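Hypothetical protein (Neisseria meningitidis, PDB 2O5H) is of unknown function, a DUF596-family alpha-beta protein whose two copies assemble into a disulfide-linked dimer. Local coordinates at residues E25-Y30 and S35-T40; D18-D23 and F55-K60. All blocks are in the same frame, centred on the assembly; numbering follows the deposited sequence. Where two conformers were deposited one is given.

Contact 1 of 2, residues E25-Y30 and S35-T40; sequences EFTINY and SCLWST
Thr27 and Leu37 mark the closest backbone approach of two roughly antiparallel helical segments, 25-30 and 35-40, whose N-to-C directions differ by 148° and whose axes come no closer than 10.8 Å. At that spacing the side chains do the touching, and the buried area is modest. Thr27 presents its methyl group: CG2 lies 3.8 Å from Leu37 CD1, the two side chains crossing at about a right angle, and the same CG2 is 3.6 Å from Thr40 OG1. With chi1 of 54°, OG1 of Thr27 is turned back to its own helix, where the carbonyl oxygens of Asp23 and Val24 receive it, and the methyl is directed across the interface. Phe26, its CG anti to the backbone N, sends its ring past Thr40 in the opposite sense, so that Thr40 OG1 sits in the ring plane at the edge, 3.4 Å from Phe26 CE2. This is a helical hairpin, helices 20-30 and 34-41 joined by a short turn, and one side of it forms part of the dimer interface. Cys36 makes the interchain disulfide with Cys36 of the second subunit, while Phe26 packs on Phe26 and stacks with Tyr30 of that subunit. Between the helices, the hydroxyl of Thr40 is satisfied within its own turn: OG1 donates to Cys36 O at 2.7 Å, tilted 25° from the carbonyl plane. Cys36 O thus accepts two bonds, the helical one from Thr40 N at 2.9 Å and the one from OG1, and the latter holds the hydroxyl beside the aromatic edge.

Contact 2 of 2, residues D18-D23 and F55-K60; sequences DRLEED and FFILFK
Leu20 and Leu58 face each other where the first turn of helix 20-30 packs on the middle of helix 48-64, a buried helix-helix contact in the helical part of this alpha-beta fold. Both leucines have the same shape, CG anti to the backbone N, and each reaches over to the other's helix. Leu20 CD1 approaches the backbone of the partner, 4.2 Å from Leu58 CA, and also meets Ile57 CG2. In return, Leu58 turns its fork toward Asp23, three residues on from Leu20, where CD1 is 3.9 Å from Asp23 CB and CD2 lies slightly farther from the same carbon. The two leucines touch through their CD1 methyls. Asp23 is thus divided: its methylene belongs to the apolar seam, whereas its carboxylate points off to polar partners. OD1 hydrogen-bonds to Tyr30 OH of the second subunit, and Tyr16 reaches OD2. Arg19, at the N-cap position, meets OD2 side-on with two nitrogens, of which NH2 also pairs with Asp43. The oxygen lies in the guanidinium plane, while NE stands 24° out of the carboxylate plane on the syn side of OD2. Arg19 NE makes the shorter and straighter bond to Asp23 OD2, 2.8 Å with an N-H...O angle of 160°; NH2 is 3.2 Å from that oxygen.

Contacts 1 and 2 lie with their centres about 9 Å apart and share helix 20-30, which meets helix 48-64 through its first turn in contact 2 and helix 34-41 farther along in contact 1. Contact 1 is nested inside the loop closed by contact 2: in sequence, both of its segments fall between 18-23 and 55-60. The two meet directly: Leu37 CB packs 3.8 Å from Phe55 CE1, and Thr40 CG2 is 3.8 Å from Asp23 CG. The three helices therefore form one continuous packed unit. Both contacts also touch the second subunit, making the shared helix a link between the helical interior and the dimer interface.

Contact 1 of 2, residues E25-Y30 and S35-T40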
loop_
_atom_site.group_PDB
_atom_site.type_symbol
_atom_site.label_atom_id
_atom_site.label_comp_id
_atom_site.label_asym_id
_atom_site.label_seq_id
_atom_site.Cartn_x
_atom_site.Cartn_y
_atom_site.Cartn_z
ATOM N N GLU A 25 3.521 -1.322 13.590
ATOM C CA GLU A 25 2.327 -0.651 14.097
ATOM C C GLU A 25 1.437 -0.160 12.940
ATOM O O GLU A 25 0.253 -0.516 12.851
ATOM C CB GLU A 25 2.726 0.478 15.063
ATOM C CG GLU A 25 3.256 -0.035 16.432
ATOM C CD GLU A 25 4.090 0.982 17.231
ATOM O OE1 GLU A 25 3.991 2.193 16.989
ATOM O OE2 GLU A 25 4.869 0.559 18.109
ATOM N N PHE A 26 2.045 0.586 12.016
ATOM C CA PHE A 26 1.339 1.199 10.881
ATOM C C PHE A 26 0.648 0.139 9.998
ATOM O O PHE A 26 -0.534 0.233 9.758
ATOM C CB PHE A 26 2.277 2.076 10.028
ATOM C CG PHE A 26 1.636 2.617 8.743
ATOM C CD1 PHE A 26 0.581 3.553 8.813
ATOM C CD2 PHE A 26 2.109 2.207 7.484
ATOM C CE1 PHE A 26 -0.019 4.050 7.636
ATOM C CE2 PHE A 26 1.524 2.721 6.297
ATOM C CZ PHE A 26 0.456 3.644 6.386
ATOM N N THR A 27 1.384 -0.887 9.574
ATOM C CA THR A 27 0.847 -1.902 8.640
ATOM C C THR A 27 -0.218 -2.820 9.319
ATOM O O THR A 27 -1.198 -3.222 8.683
ATOM C CB THR A 27 2.003 -2.734 8.033
ATOM O OG1 THR A 27 2.770 -3.258 9.118
ATOM C CG2 THR A 27 2.915 -1.813 7.160
ATOM N N ILE A 28 -0.037 -3.129 10.605
ATOM C CA ILE A 28 -1.065 -3.872 11.380
ATOM C C ILE A 28 -2.345 -3.037 11.459
ATOM O O ILE A 28 -3.471 -3.533 11.229
ATOM C CB ILE A 28 -0.581 -4.177 12.850
ATOM C CG1 ILE A 28 0.549 -5.209 12.864
ATOM C CG2 ILE A 28 -1.775 -4.584 13.770
ATOM C CD1 ILE A 28 1.262 -5.254 14.233
ATOM N N ASN A 29 -2.190 -1.754 11.762
ATOM C CA ASN A 29 -3.372 -0.903 11.924
ATOM C C ASN A 29 -4.296 -0.862 10.715
ATOM O O ASN A 29 -5.501 -0.886 10.867
ATOM C CB ASN A 29 -3.017 0.526 12.320
ATOM C CG ASN A 29 -4.241 1.314 12.759
ATOM O OD1 ASN A 29 -4.866 0.989 13.763
ATOM N ND2 ASN A 29 -4.620 2.323 11.979
ATOM N N TYR A 30 -3.727 -0.820 9.521
ATOM C CA TYR A 30 -4.524 -0.645 8.314
ATOM C C TYR A 30 -4.651 -1.895 7.467
ATOM O O TYR A 30 -5.276 -1.863 6.403
ATOM C CB TYR A 30 -3.948 0.506 7.477
ATOM C CG TYR A 30 -4.125 1.836 8.186
ATOM C CD1 TYR A 30 -5.395 2.403 8.342
ATOM C CD2 TYR A 30 -3.036 2.496 8.716
ATOM C CE1 TYR A 30 -5.572 3.614 9.021
ATOM C CE2 TYR A 30 -3.188 3.710 9.394
ATOM C CZ TYR A 30 -4.458 4.257 9.543
ATOM O OH TYR A 30 -4.608 5.451 10.206
ATOM N N SER A 35 1.995 -4.708 -1.477
ATOM C CA SER A 35 2.407 -3.542 -2.275
ATOM C C SER A 35 2.520 -2.263 -1.443
ATOM O O SER A 35 3.287 -1.351 -1.788
ATOM C CB SER A 35 1.418 -3.303 -3.401
ATOM O OG SER A 35 0.162 -2.990 -2.839
ATOM N N CYS A 36 1.756 -2.200 -0.361
ATOM C CA CYS A 36 1.808 -1.044 0.557
ATOM C C CYS A 36 2.840 -1.232 1.658
ATOM O O CYS A 36 3.268 -0.245 2.266
ATOM C CB CYS A 36 0.406 -0.697 1.125
ATOM S SG CYS A 36 -0.748 -0.187 -0.158
ATOM N N LEU A 37 3.254 -2.466 1.916
ATOM C CA LEU A 37 4.413 -2.668 2.767
ATOM C C LEU A 37 5.652 -2.090 2.112
ATOM O O LEU A 37 6.538 -1.594 2.817
ATOM C CB LEU A 37 4.648 -4.156 3.062
ATOM C CG LEU A 37 4.031 -4.729 4.337
ATOM C CD1 LEU A 37 2.547 -4.443 4.499
ATOM C CD2 LEU A 37 4.386 -6.243 4.477
ATOM N N TRP A 38 5.768 -2.288 0.797
ATOM C CA TRP A 38 6.845 -1.682 0.005
ATOM C C TRP A 38 6.779 -0.154 0.109
ATOM O O TRP A 38 7.777 0.501 0.404
ATOM C CB TRP A 38 6.767 -2.120 -1.470
ATOM C CG TRP A 38 7.806 -1.429 -2.323
ATOM C CD1 TRP A 38 7.621 -0.335 -3.175
ATOM C CD2 TRP A 38 9.194 -1.744 -2.361
ATOM N NE1 TRP A 38 8.829 0.013 -3.742
ATOM C CE2 TRP A 38 9.815 -0.815 -3.240
ATOM C CE3 TRP A 38 9.988 -2.723 -1.728
ATOM C CZ2 TRP A 38 11.202 -0.840 -3.499
ATOM C CZ3 TRP A 38 11.349 -2.762 -2.022
ATOM C CH2 TRP A 38 11.940 -1.818 -2.876
ATOM N N SER A 39 5.591 0.428 -0.110
ATOM C CA SER A 39 5.418 1.880 0.036
ATOM C C SER A 39 5.810 2.397 1.453
ATOM O O SER A 39 6.400 3.468 1.589
ATOM C CB SER A 39 3.992 2.270 -0.316
ATOM O OG SER A 39 3.752 1.935 -1.678
ATOM N N THR A 40 5.497 1.614 2.481
ATOM C CA THR A 40 5.842 1.927 3.869
ATOM C C THR A 40 7.353 2.098 4.100
ATOM O O THR A 40 7.788 2.972 4.887
ATOM C CB THR A 40 5.288 0.806 4.826
ATOM O OG1 THR A 40 3.855 0.727 4.719
ATOM C CG2 THR A 40 5.653 1.079 6.289
#

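Contact 2 of 2, residues D18-D23 and F55-K60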
loop_
_atom_site.group_PDB
_atom_site.type_symbol
_atom_site.label_atom_id
_atom_site.label_comp_id
_atom_site.label_asym_id
_atom_site.label_seq_id
_atom_site.Cartn_x
_atom_site.Cartn_y
_atom_site.Cartn_z
ATOM N N ASP A 18 15.612 0.542 14.034
ATOM C CA ASP A 18 15.092 1.706 14.770
ATOM C C ASP A 18 13.755 2.285 14.241
ATOM O O ASP A 18 13.201 3.225 14.834
ATOM C CB ASP A 18 16.142 2.826 14.819
ATOM C CG ASP A 18 17.566 2.308 15.020
ATOM O OD1 ASP A 18 17.756 1.156 15.476
ATOM O OD2 ASP A 18 18.505 3.075 14.725
ATOM N N ARG A 19 13.252 1.770 13.124
ATOM C CA ARG A 19 11.883 2.140 12.665
ATOM C C ARG A 19 10.966 0.929 12.529
ATOM O O ARG A 19 9.806 1.068 12.118
ATOM C CB ARG A 19 11.932 2.910 11.338
ATOM C CG ARG A 19 12.635 2.133 10.193
ATOM C CD ARG A 19 12.596 2.898 8.899
ATOM N NE ARG A 19 11.280 2.853 8.228
ATOM C CZ ARG A 19 10.881 3.740 7.343
ATOM N NH1 ARG A 19 11.673 4.775 7.071
ATOM N NH2 ARG A 19 9.684 3.606 6.740
ATOM N N LEU A 20 11.474 -0.265 12.850
ATOM C CA LEU A 20 10.713 -1.501 12.638
ATOM C C LEU A 20 9.340 -1.475 13.331
ATOM O O LEU A 20 8.334 -1.815 12.719
ATOM C CB LEU A 20 11.526 -2.740 13.066
ATOM C CG LEU A 20 10.845 -4.119 13.112
ATOM C CD1 LEU A 20 10.260 -4.539 11.760
ATOM C CD2 LEU A 20 11.782 -5.209 13.559
ATOM N N GLU A 21 9.312 -1.065 14.599
ATOM C CA GLU A 21 8.087 -1.153 15.413
ATOM C C GLU A 21 7.020 -0.221 14.895
ATOM O O GLU A 21 5.846 -0.586 14.794
ATOM C CB GLU A 21 8.369 -0.873 16.890
ATOM C CG GLU A 21 9.119 -1.997 17.593
ATOM C CD GLU A 21 8.407 -3.343 17.471
ATOM O OE1 GLU A 21 7.148 -3.348 17.497
ATOM O OE2 GLU A 21 9.108 -4.387 17.362
ATOM N N GLU A 22 7.451 0.987 14.554
ATOM C CA GLU A 22 6.577 1.982 13.971
ATOM C C GLU A 22 5.974 1.451 12.659
ATOM O O GLU A 22 4.764 1.631 12.382
ATOM C CB GLU A 22 7.401 3.236 13.703
ATOM C CG GLU A 22 6.632 4.537 13.822
ATOM C CD GLU A 22 7.030 5.530 12.740
ATOM O OE1 GLU A 22 8.255 5.821 12.636
ATOM O OE2 GLU A 22 6.118 6.001 11.993
ATOM N N ASP A 23 6.802 0.823 11.823
ATOM C CA ASP A 23 6.324 0.294 10.553
ATOM C C ASP A 23 5.384 -0.900 10.770
ATOM O O ASP A 23 4.399 -1.047 10.077
ATOM C CB ASP A 23 7.517 -0.108 9.644
ATOM C CG ASP A 23 8.253 1.113 9.050
ATOM O OD1 ASP A 23 7.813 2.257 9.294
ATOM O OD2 ASP A 23 9.277 0.924 8.344
ATOM N N PHE A 55 12.179 -4.067 3.286
ATOM C CA PHE A 55 10.962 -4.781 3.025
ATOM C C PHE A 55 10.959 -6.177 3.662
ATOM O O PHE A 55 9.997 -6.547 4.333
ATOM C CB PHE A 55 10.655 -4.848 1.524
ATOM C CG PHE A 55 9.473 -5.741 1.199
ATOM C CD1 PHE A 55 8.180 -5.210 1.130
ATOM C CD2 PHE A 55 9.663 -7.119 0.950
ATOM C CE1 PHE A 55 7.084 -6.024 0.816
ATOM C CE2 PHE A 55 8.574 -7.939 0.657
ATOM C CZ PHE A 55 7.294 -7.396 0.592
ATOM N N PHE A 56 12.012 -6.960 3.443
ATOM C CA PHE A 56 12.051 -8.327 3.957
ATOM C C PHE A 56 12.138 -8.402 5.466
ATOM O O PHE A 56 11.640 -9.358 6.060
ATOM C CB PHE A 56 13.160 -9.158 3.261
ATOM C CG PHE A 56 12.766 -9.604 1.887
ATOM C CD1 PHE A 56 11.656 -10.459 1.720
ATOM C CD2 PHE A 56 13.419 -9.126 0.760
ATOM C CE1 PHE A 56 11.251 -10.851 0.455
ATOM C CE2 PHE A 56 12.996 -9.548 -0.560
ATOM C CZ PHE A 56 11.936 -10.408 -0.692
ATOM N N ILE A 57 12.753 -7.410 6.114
ATOM C CA ILE A 57 12.787 -7.429 7.588
ATOM C C ILE A 57 11.357 -7.218 8.121
ATOM O O ILE A 57 10.922 -7.879 9.060
ATOM C CB ILE A 57 13.713 -6.340 8.180
ATOM C CG1 ILE A 57 15.171 -6.635 7.813
ATOM C CG2 ILE A 57 13.564 -6.237 9.746
ATOM C CD1 ILE A 57 16.054 -5.413 7.897
ATOM N N LEU A 58 10.628 -6.297 7.497
ATOM C CA LEU A 58 9.298 -5.955 7.965
ATOM C C LEU A 58 8.363 -7.141 7.695
ATOM O O LEU A 58 7.617 -7.566 8.567
ATOM C CB LEU A 58 8.790 -4.689 7.252
ATOM C CG LEU A 58 7.320 -4.226 7.487
ATOM C CD1 LEU A 58 7.038 -3.934 9.000
ATOM C CD2 LEU A 58 7.073 -2.990 6.629
ATOM N N PHE A 59 8.406 -7.619 6.460
ATOM C CA PHE A 59 7.673 -8.798 5.985
ATOM C C PHE A 59 7.877 -9.968 6.950
ATOM O O PHE A 59 6.904 -10.555 7.438
ATOM C CB PHE A 59 8.233 -9.067 4.596
ATOM C CG PHE A 59 7.756 -10.294 3.895
ATOM C CD1 PHE A 59 6.572 -10.279 3.166
ATOM C CD2 PHE A 59 8.588 -11.431 3.833
ATOM C CE1 PHE A 59 6.177 -11.423 2.420
ATOM C CE2 PHE A 59 8.216 -12.568 3.103
ATOM C CZ PHE A 59 7.011 -12.558 2.389
ATOM N N LYS A 60 9.133 -10.323 7.222
ATOM C CA LYS A 60 9.406 -11.439 8.112
ATOM C C LYS A 60 8.922 -11.183 9.532
ATOM O O LYS A 60 8.428 -12.092 10.191
ATOM C CB LYS A 60 10.893 -11.819 8.156
ATOM C CG LYS A 60 11.396 -12.449 6.865
ATOM C CD LYS A 60 12.519 -13.426 7.102
ATOM C CE LYS A 60 13.737 -12.809 7.814
ATOM N NZ LYS A 60 14.322 -11.661 7.079
#